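Local coordinates for protein probable glycosidase crf1 (Neosartorya fumigata, PDB 6IBU) that cleaves chitin and transfers the chains to 1,6-beta-glucan or to other chitin, cross-linking polysaccharides at the septa and in the fungal cell wall, at residues 15-26 against 217-228; 79-88 against 203-214. All coordinates share one frame; numbering follows the deposited sequence.

Strand 212-223 ties the two contacts together: its first residues pack on the 79-88 corner in contact 2, and its later part pairs with strand 21-25 in contact 1. The centres lie about 30 Å apart, on opposite sides of the centre of this GH16 catalytic domain, and the chain loop closed by contact 1 encloses contact 2. Of the two, contact 2 comes nearer the catalytic centre: the Ser88 side chain is about 3 Å from those of Glu102, the probable proton donor, and Trp186, both chitin-binding residues. Contact 1 stays further off, the Ile221 side chain lying about 10 Å from that of the chitin-binding Arg182.

Contact 1. Residues 15-26 against 217-228; sequences KGLAASTYTADF and KSVRIENANPAE
Tyr22 and Ile221 pair through both backbone N-H groups, and Ala24 does the same with Val219, so strands 21-25 and 217-223 run antiparallel, their axes 4.7 Å apart at the closest. Phe26 N to Lys217 O (2.7 Å) and Asn223 N to Ser20 O (2.8 Å) extend the pairing. Where the strands end, the Asn223 amide takes over: its ND2 gives a bond to Leu17 O (2.9 Å) on an in-plane lone pair, while OD1 accepts from Asn225 N in an Asx turn. Gly16 N bonds Glu228 O further out.

Apolar contacts lie on the face of Tyr22, Ala24, Val219 and Ile221. Val219 CG2 meets the edge of the Phe26 ring at CE2 (3.6 Å), and Leu17 CD2 touches Ile221 CG2 (3.8 Å).

On the other face Arg220 turns CG away from its own backbone N (chi1 -179°) and stays extended to NE, which lays it beside Thr23, whose CG2 approaches NH1 at 3.6 Å. Thr21 CG2 lies over one guanidinium face, and NE and NH2 grip Glu222 OE2 side-on in the guanidinium plane as a salt bridge.

Such antiparallel pairing builds the beta-sandwich of GH16 enzymes; here Val219 and Ile221 also touch strand 179-187 of the other sheet.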
# COMPACT_ATOMS: atom_id res chain seq x y z
N LYS A 15 -5.56 -7.19 -15.02
CA LYS A 15 -4.62 -8.32 -15.14
C LYS A 15 -4.52 -8.99 -13.77
O LYS A 15 -4.33 -8.27 -12.77
CB LYS A 15 -3.25 -7.83 -15.60
CG LYS A 15 -2.19 -8.92 -15.72
CD LYS A 15 -0.93 -8.41 -16.43
CE LYS A 15 0.04 -9.52 -16.80
NZ LYS A 15 -0.36 -10.21 -18.04
N GLY A 16 -4.62 -10.32 -13.74
CA GLY A 16 -4.67 -11.11 -12.50
C GLY A 16 -3.33 -11.75 -12.20
O GLY A 16 -2.57 -11.98 -13.13
N LEU A 17 -3.06 -12.03 -10.94
CA LEU A 17 -1.95 -12.91 -10.54
C LEU A 17 -2.48 -14.34 -10.68
O LEU A 17 -3.30 -14.78 -9.83
CB LEU A 17 -1.55 -12.57 -9.10
CG LEU A 17 -0.57 -13.51 -8.44
CD1 LEU A 17 0.74 -13.53 -9.20
CD2 LEU A 17 -0.33 -13.11 -7.00
N ALA A 18 -2.10 -15.03 -11.76
CA ALA A 18 -2.60 -16.38 -12.08
C ALA A 18 -1.76 -17.41 -11.31
O ALA A 18 -1.26 -18.37 -11.90
CB ALA A 18 -2.59 -16.60 -13.57
N ALA A 19 -1.61 -17.18 -10.02
CA ALA A 19 -0.84 -18.05 -9.10
C ALA A 19 -1.40 -17.89 -7.69
O ALA A 19 -2.05 -16.87 -7.42
CB ALA A 19 0.62 -17.70 -9.17
N SER A 20 -1.17 -18.87 -6.83
CA SER A 20 -1.63 -18.77 -5.43
C SER A 20 -0.60 -17.98 -4.62
O SER A 20 -0.99 -17.38 -3.62
CB SER A 20 -1.95 -20.13 -4.86
OG SER A 20 -0.76 -20.80 -4.49
N THR A 21 0.66 -17.95 -5.06
CA THR A 21 1.78 -17.28 -4.34
C THR A 21 2.67 -16.48 -5.30
O THR A 21 2.97 -16.99 -6.37
CB THR A 21 2.62 -18.31 -3.58
OG1 THR A 21 1.80 -18.84 -2.54
CG2 THR A 21 3.86 -17.71 -2.96
N TYR A 22 3.07 -15.28 -4.89
CA TYR A 22 4.13 -14.47 -5.54
C TYR A 22 5.13 -14.02 -4.47
O TYR A 22 4.71 -13.56 -3.43
CB TYR A 22 3.53 -13.27 -6.26
CG TYR A 22 4.56 -12.27 -6.69
CD1 TYR A 22 5.21 -12.41 -7.90
CD2 TYR A 22 4.92 -11.22 -5.86
CE1 TYR A 22 6.17 -11.51 -8.31
CE2 TYR A 22 5.88 -10.31 -6.25
CZ TYR A 22 6.52 -10.47 -7.47
OH TYR A 22 7.49 -9.59 -7.84
N THR A 23 6.41 -14.24 -4.69
CA THR A 23 7.52 -13.84 -3.78
C THR A 23 8.59 -13.14 -4.63
O THR A 23 8.86 -13.57 -5.74
CB THR A 23 8.08 -15.01 -2.97
OG1 THR A 23 8.57 -15.99 -3.88
CG2 THR A 23 7.08 -15.66 -2.05
N ALA A 24 9.13 -12.05 -4.10
CA ALA A 24 10.25 -11.28 -4.68
C ALA A 24 11.23 -11.03 -3.54
O ALA A 24 10.81 -10.48 -2.54
CB ALA A 24 9.74 -10.01 -5.29
N ASP A 25 12.44 -11.55 -3.65
CA ASP A 25 13.62 -11.09 -2.88
C ASP A 25 14.19 -9.90 -3.65
O ASP A 25 14.60 -10.07 -4.78
CB ASP A 25 14.58 -12.27 -2.67
CG ASP A 25 15.69 -12.02 -1.66
OD1 ASP A 25 15.77 -10.88 -1.14
OD2 ASP A 25 16.49 -12.96 -1.40
N PHE A 26 14.12 -8.69 -3.12
CA PHE A 26 14.65 -7.50 -3.84
C PHE A 26 16.17 -7.39 -3.72
O PHE A 26 16.67 -6.36 -4.10
CB PHE A 26 13.95 -6.22 -3.37
CG PHE A 26 12.56 -6.07 -3.92
CD1 PHE A 26 12.34 -6.06 -5.29
CD2 PHE A 26 11.47 -5.96 -3.08
CE1 PHE A 26 11.05 -5.94 -5.79
CE2 PHE A 26 10.19 -5.81 -3.59
CZ PHE A 26 9.98 -5.81 -4.95
N LYS A 217 12.98 -4.98 1.27
CA LYS A 217 13.88 -6.08 0.86
C LYS A 217 13.08 -7.24 0.30
O LYS A 217 13.63 -7.91 -0.58
CB LYS A 217 14.98 -6.43 1.87
CG LYS A 217 14.62 -6.74 3.29
CD LYS A 217 15.86 -6.59 4.17
CE LYS A 217 16.12 -7.78 5.09
NZ LYS A 217 17.55 -7.90 5.44
N SER A 218 11.82 -7.44 0.67
CA SER A 218 11.03 -8.57 0.11
C SER A 218 9.53 -8.29 0.11
O SER A 218 9.05 -7.46 0.91
CB SER A 218 11.37 -9.88 0.79
OG SER A 218 10.78 -9.97 2.07
N VAL A 219 8.85 -8.98 -0.81
CA VAL A 219 7.37 -8.96 -0.94
C VAL A 219 6.87 -10.40 -1.09
O VAL A 219 7.40 -11.13 -1.91
CB VAL A 219 6.94 -8.08 -2.12
CG1 VAL A 219 5.49 -8.32 -2.51
CG2 VAL A 219 7.19 -6.62 -1.77
N ARG A 220 5.85 -10.76 -0.30
CA ARG A 220 5.09 -12.01 -0.47
C ARG A 220 3.62 -11.66 -0.70
O ARG A 220 3.04 -11.00 0.17
CB ARG A 220 5.27 -12.91 0.74
CG ARG A 220 4.54 -14.23 0.62
CD ARG A 220 4.56 -15.00 1.92
NE ARG A 220 3.85 -16.26 1.77
CZ ARG A 220 4.34 -17.36 1.20
NH1 ARG A 220 5.58 -17.37 0.72
NH2 ARG A 220 3.60 -18.45 1.13
N ILE A 221 3.05 -12.06 -1.83
CA ILE A 221 1.58 -11.98 -2.05
C ILE A 221 1.02 -13.39 -2.18
O ILE A 221 1.55 -14.20 -2.95
CB ILE A 221 1.25 -11.10 -3.26
CG1 ILE A 221 1.61 -9.64 -2.98
CG2 ILE A 221 -0.22 -11.27 -3.64
CD1 ILE A 221 1.49 -8.73 -4.17
N GLU A 222 -0.05 -13.65 -1.43
CA GLU A 222 -0.87 -14.88 -1.57
C GLU A 222 -2.20 -14.47 -2.17
O GLU A 222 -2.81 -13.55 -1.64
CB GLU A 222 -1.08 -15.53 -0.22
CG GLU A 222 0.20 -16.01 0.40
CD GLU A 222 -0.00 -16.74 1.71
OE1 GLU A 222 -1.17 -16.77 2.19
OE2 GLU A 222 1.00 -17.29 2.24
N ASN A 223 -2.55 -15.05 -3.31
CA ASN A 223 -3.80 -14.72 -4.01
C ASN A 223 -4.80 -15.83 -3.66
O ASN A 223 -4.56 -16.98 -4.06
CB ASN A 223 -3.58 -14.57 -5.51
CG ASN A 223 -4.82 -14.07 -6.23
OD1 ASN A 223 -5.87 -13.90 -5.61
ND2 ASN A 223 -4.69 -13.81 -7.52
N ALA A 224 -5.85 -15.49 -2.92
CA ALA A 224 -6.92 -16.42 -2.49
C ALA A 224 -7.66 -16.94 -3.74
O ALA A 224 -8.16 -18.07 -3.69
CB ALA A 224 -7.87 -15.72 -1.53
N ASN A 225 -7.71 -16.13 -4.80
CA ASN A 225 -8.51 -16.42 -6.02
C ASN A 225 -7.64 -16.25 -7.27
O ASN A 225 -7.87 -15.37 -8.09
CB ASN A 225 -9.76 -15.53 -6.05
CG ASN A 225 -10.70 -15.90 -4.92
OD1 ASN A 225 -11.46 -16.86 -5.04
ND2 ASN A 225 -10.59 -15.22 -3.79
N PRO A 226 -6.64 -17.11 -7.49
CA PRO A 226 -5.78 -16.97 -8.66
C PRO A 226 -6.62 -16.90 -9.95
O PRO A 226 -7.54 -17.67 -10.08
CB PRO A 226 -4.96 -18.26 -8.65
CG PRO A 226 -4.99 -18.74 -7.22
CD PRO A 226 -6.35 -18.33 -6.71
N ALA A 227 -6.27 -15.99 -10.85
CA ALA A 227 -6.95 -15.82 -12.15
C ALA A 227 -6.04 -15.04 -13.10
O ALA A 227 -5.18 -14.25 -12.63
CB ALA A 227 -8.25 -15.11 -11.95
N GLU A 228 -6.25 -15.26 -14.39
CA GLU A 228 -5.52 -14.53 -15.46
C GLU A 228 -6.03 -13.09 -15.48
O GLU A 228 -5.26 -12.20 -15.86
CB GLU A 228 -5.67 -15.26 -16.80
CG GLU A 228 -4.73 -16.46 -16.93
CD GLU A 228 -4.96 -17.35 -18.15
OE1 GLU A 228 -5.25 -16.80 -19.24
OE2 GLU A 228 -4.84 -18.60 -18.03

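Contact 2. Residues 79-88 against 203-214; sequences AAPGTGVVSS and GLTDYSAGPYTM
Tyr212 reaches from the start of strand 212-214 to the corner made by residues 79-88, and nearly every atom of its side chain meets something. CB lies 3.3 Å from Pro81 O and also near Val85 CG1. With CG anti to the carbonyl carbon (chi1 -51°), the ring then lies against the corner, whose atoms all fall to one side of its plane: CD1 approaches Pro81 O at 3.2 Å, CE1 rests 3.5 Å from Gly82 CA, and CD2 meets Val85 CG2 at 3.4 Å where the two side chains slant across each other. Gly210 CA covers the opposite face near the rim. At the tip, Tyr212 OH donates to Asp206 O (2.7 Å). Ala209 N reaches that oxygen from the opposite face of its plane, and a water joins the hydroxyl to Thr83 O and Asp206 N. Thr83 O also takes a hydrogen bond from Thr205 OG1 (3.0 Å), in the carbonyl plane and on a lone pair, clasping the type II turn Gly82-Val85 to the 203-206 loop. Beyond the ring, Ala80 CB packs on the Met214 backbone, and Met214 CB sits 3.5 Å from Ser87 OG, which Ala80 N holds by a hydrogen bond. The contact thus bridges the sandwich: strand 85-93 lies between strands 98-105 and 179-187 in one sheet, strand 212-223 belongs to the other, and Met214 touches both Ser185 and Phe51.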
# COMPACT_ATOMS: atom_id res chain seq x y z
N ALA A 79 11.61 2.04 6.99
CA ALA A 79 10.99 3.30 6.54
C ALA A 79 12.07 4.37 6.38
O ALA A 79 13.10 4.31 7.04
CB ALA A 79 9.93 3.73 7.51
N ALA A 80 11.82 5.32 5.49
CA ALA A 80 12.68 6.50 5.32
C ALA A 80 12.57 7.33 6.59
O ALA A 80 11.50 7.43 7.18
CB ALA A 80 12.25 7.27 4.09
N PRO A 81 13.68 7.89 7.08
CA PRO A 81 13.63 8.89 8.14
C PRO A 81 13.29 10.25 7.53
O PRO A 81 13.08 10.33 6.30
CB PRO A 81 15.05 8.87 8.71
CG PRO A 81 15.89 8.55 7.50
CD PRO A 81 15.06 7.63 6.62
N GLY A 82 13.30 11.29 8.35
CA GLY A 82 13.12 12.67 7.89
C GLY A 82 11.72 13.17 8.14
O GLY A 82 10.74 12.46 7.81
N THR A 83 11.63 14.36 8.72
CA THR A 83 10.38 15.10 8.98
C THR A 83 9.57 15.15 7.68
O THR A 83 10.11 15.61 6.68
CB THR A 83 10.67 16.54 9.45
OG1 THR A 83 11.49 16.41 10.61
CG2 THR A 83 9.41 17.32 9.73
N GLY A 84 8.33 14.71 7.74
CA GLY A 84 7.36 14.87 6.64
C GLY A 84 7.56 13.87 5.53
O GLY A 84 6.78 13.89 4.59
N VAL A 85 8.54 12.99 5.63
CA VAL A 85 8.77 11.96 4.58
C VAL A 85 7.89 10.77 4.91
O VAL A 85 8.01 10.21 6.01
CB VAL A 85 10.25 11.57 4.49
CG1 VAL A 85 10.46 10.47 3.48
CG2 VAL A 85 11.10 12.81 4.17
N VAL A 86 7.04 10.39 3.98
CA VAL A 86 6.08 9.27 4.17
C VAL A 86 6.63 8.03 3.47
O VAL A 86 7.02 8.14 2.33
CB VAL A 86 4.70 9.67 3.63
CG1 VAL A 86 3.68 8.58 3.89
CG2 VAL A 86 4.24 10.99 4.22
N SER A 87 6.65 6.89 4.14
CA SER A 87 6.90 5.55 3.56
C SER A 87 5.57 4.79 3.51
O SER A 87 5.01 4.55 4.57
CB SER A 87 7.90 4.82 4.39
OG SER A 87 9.14 5.49 4.46
N SER A 88 5.07 4.46 2.32
CA SER A 88 3.69 3.93 2.08
C SER A 88 3.71 2.49 1.54
O SER A 88 4.37 2.24 0.51
CB SER A 88 2.97 4.80 1.09
OG SER A 88 2.89 6.13 1.57
N GLY A 203 5.34 17.51 9.69
CA GLY A 203 5.98 18.81 9.47
C GLY A 203 6.51 18.95 8.07
O GLY A 203 6.43 18.00 7.31
N LEU A 204 7.08 20.12 7.78
CA LEU A 204 7.73 20.50 6.51
C LEU A 204 8.91 19.56 6.23
O LEU A 204 9.69 19.28 7.16
CB LEU A 204 8.23 21.94 6.68
CG LEU A 204 8.28 22.81 5.45
CD1 LEU A 204 7.00 22.67 4.63
CD2 LEU A 204 8.51 24.25 5.87
N THR A 205 9.07 19.15 4.98
CA THR A 205 10.23 18.32 4.58
C THR A 205 11.36 19.26 4.19
O THR A 205 11.08 20.21 3.46
CB THR A 205 9.89 17.35 3.45
OG1 THR A 205 8.95 16.44 4.01
CG2 THR A 205 11.10 16.62 2.93
N ASP A 206 12.56 18.99 4.69
CA ASP A 206 13.80 19.72 4.36
C ASP A 206 14.63 18.81 3.44
O ASP A 206 15.39 17.99 3.97
CB ASP A 206 14.57 20.10 5.63
CG ASP A 206 15.82 20.91 5.36
OD1 ASP A 206 15.75 21.81 4.49
OD2 ASP A 206 16.86 20.66 6.03
N TYR A 207 14.47 18.95 2.12
CA TYR A 207 15.09 18.06 1.11
C TYR A 207 16.61 18.10 1.20
O TYR A 207 17.25 17.06 1.03
CB TYR A 207 14.66 18.44 -0.29
CG TYR A 207 13.17 18.32 -0.47
CD1 TYR A 207 12.59 17.09 -0.68
CD2 TYR A 207 12.37 19.43 -0.42
CE1 TYR A 207 11.22 16.97 -0.86
CE2 TYR A 207 11.00 19.34 -0.59
CZ TYR A 207 10.43 18.10 -0.79
OH TYR A 207 9.08 18.04 -0.96
N SER A 208 17.17 19.27 1.49
CA SER A 208 18.64 19.47 1.53
C SER A 208 19.25 18.65 2.68
O SER A 208 20.40 18.20 2.52
CB SER A 208 18.95 20.95 1.59
OG SER A 208 17.85 21.70 2.11
N ALA A 209 18.50 18.40 3.76
CA ALA A 209 18.96 17.61 4.93
C ALA A 209 18.83 16.12 4.64
O ALA A 209 19.19 15.30 5.52
CB ALA A 209 18.19 18.01 6.16
N GLY A 210 18.37 15.78 3.43
CA GLY A 210 18.21 14.40 2.95
C GLY A 210 19.55 13.75 2.55
O GLY A 210 20.60 14.08 3.08
N PRO A 211 19.53 12.73 1.66
CA PRO A 211 18.28 12.19 1.12
C PRO A 211 17.66 11.21 2.12
O PRO A 211 18.31 10.76 3.04
CB PRO A 211 18.75 11.52 -0.17
CG PRO A 211 20.12 10.99 0.21
CD PRO A 211 20.72 12.05 1.12
N TYR A 212 16.40 10.92 1.91
CA TYR A 212 15.65 10.02 2.81
C TYR A 212 15.25 8.80 2.02
O TYR A 212 14.62 8.96 0.98
CB TYR A 212 14.43 10.74 3.35
CG TYR A 212 14.78 12.08 3.94
CD1 TYR A 212 15.48 12.17 5.13
CD2 TYR A 212 14.40 13.25 3.30
CE1 TYR A 212 15.77 13.39 5.69
CE2 TYR A 212 14.69 14.48 3.84
CZ TYR A 212 15.38 14.55 5.03
OH TYR A 212 15.68 15.76 5.55
N THR A 213 15.65 7.63 2.51
CA THR A 213 15.43 6.39 1.75
C THR A 213 14.64 5.37 2.57
O THR A 213 15.07 5.01 3.67
CB THR A 213 16.74 5.82 1.20
OG1 THR A 213 17.37 6.84 0.43
CG2 THR A 213 16.47 4.60 0.35
N MET A 214 13.55 4.90 1.99
CA MET A 214 12.79 3.72 2.46
C MET A 214 13.36 2.50 1.73
O MET A 214 13.71 2.61 0.55
CB MET A 214 11.29 3.93 2.16
CG MET A 214 10.49 2.67 1.85
SD MET A 214 8.81 3.12 1.25
CE MET A 214 8.22 1.51 0.76
O HOH W 1 15.50 4.04 6.32
O HOH W 2 12.88 16.69 6.32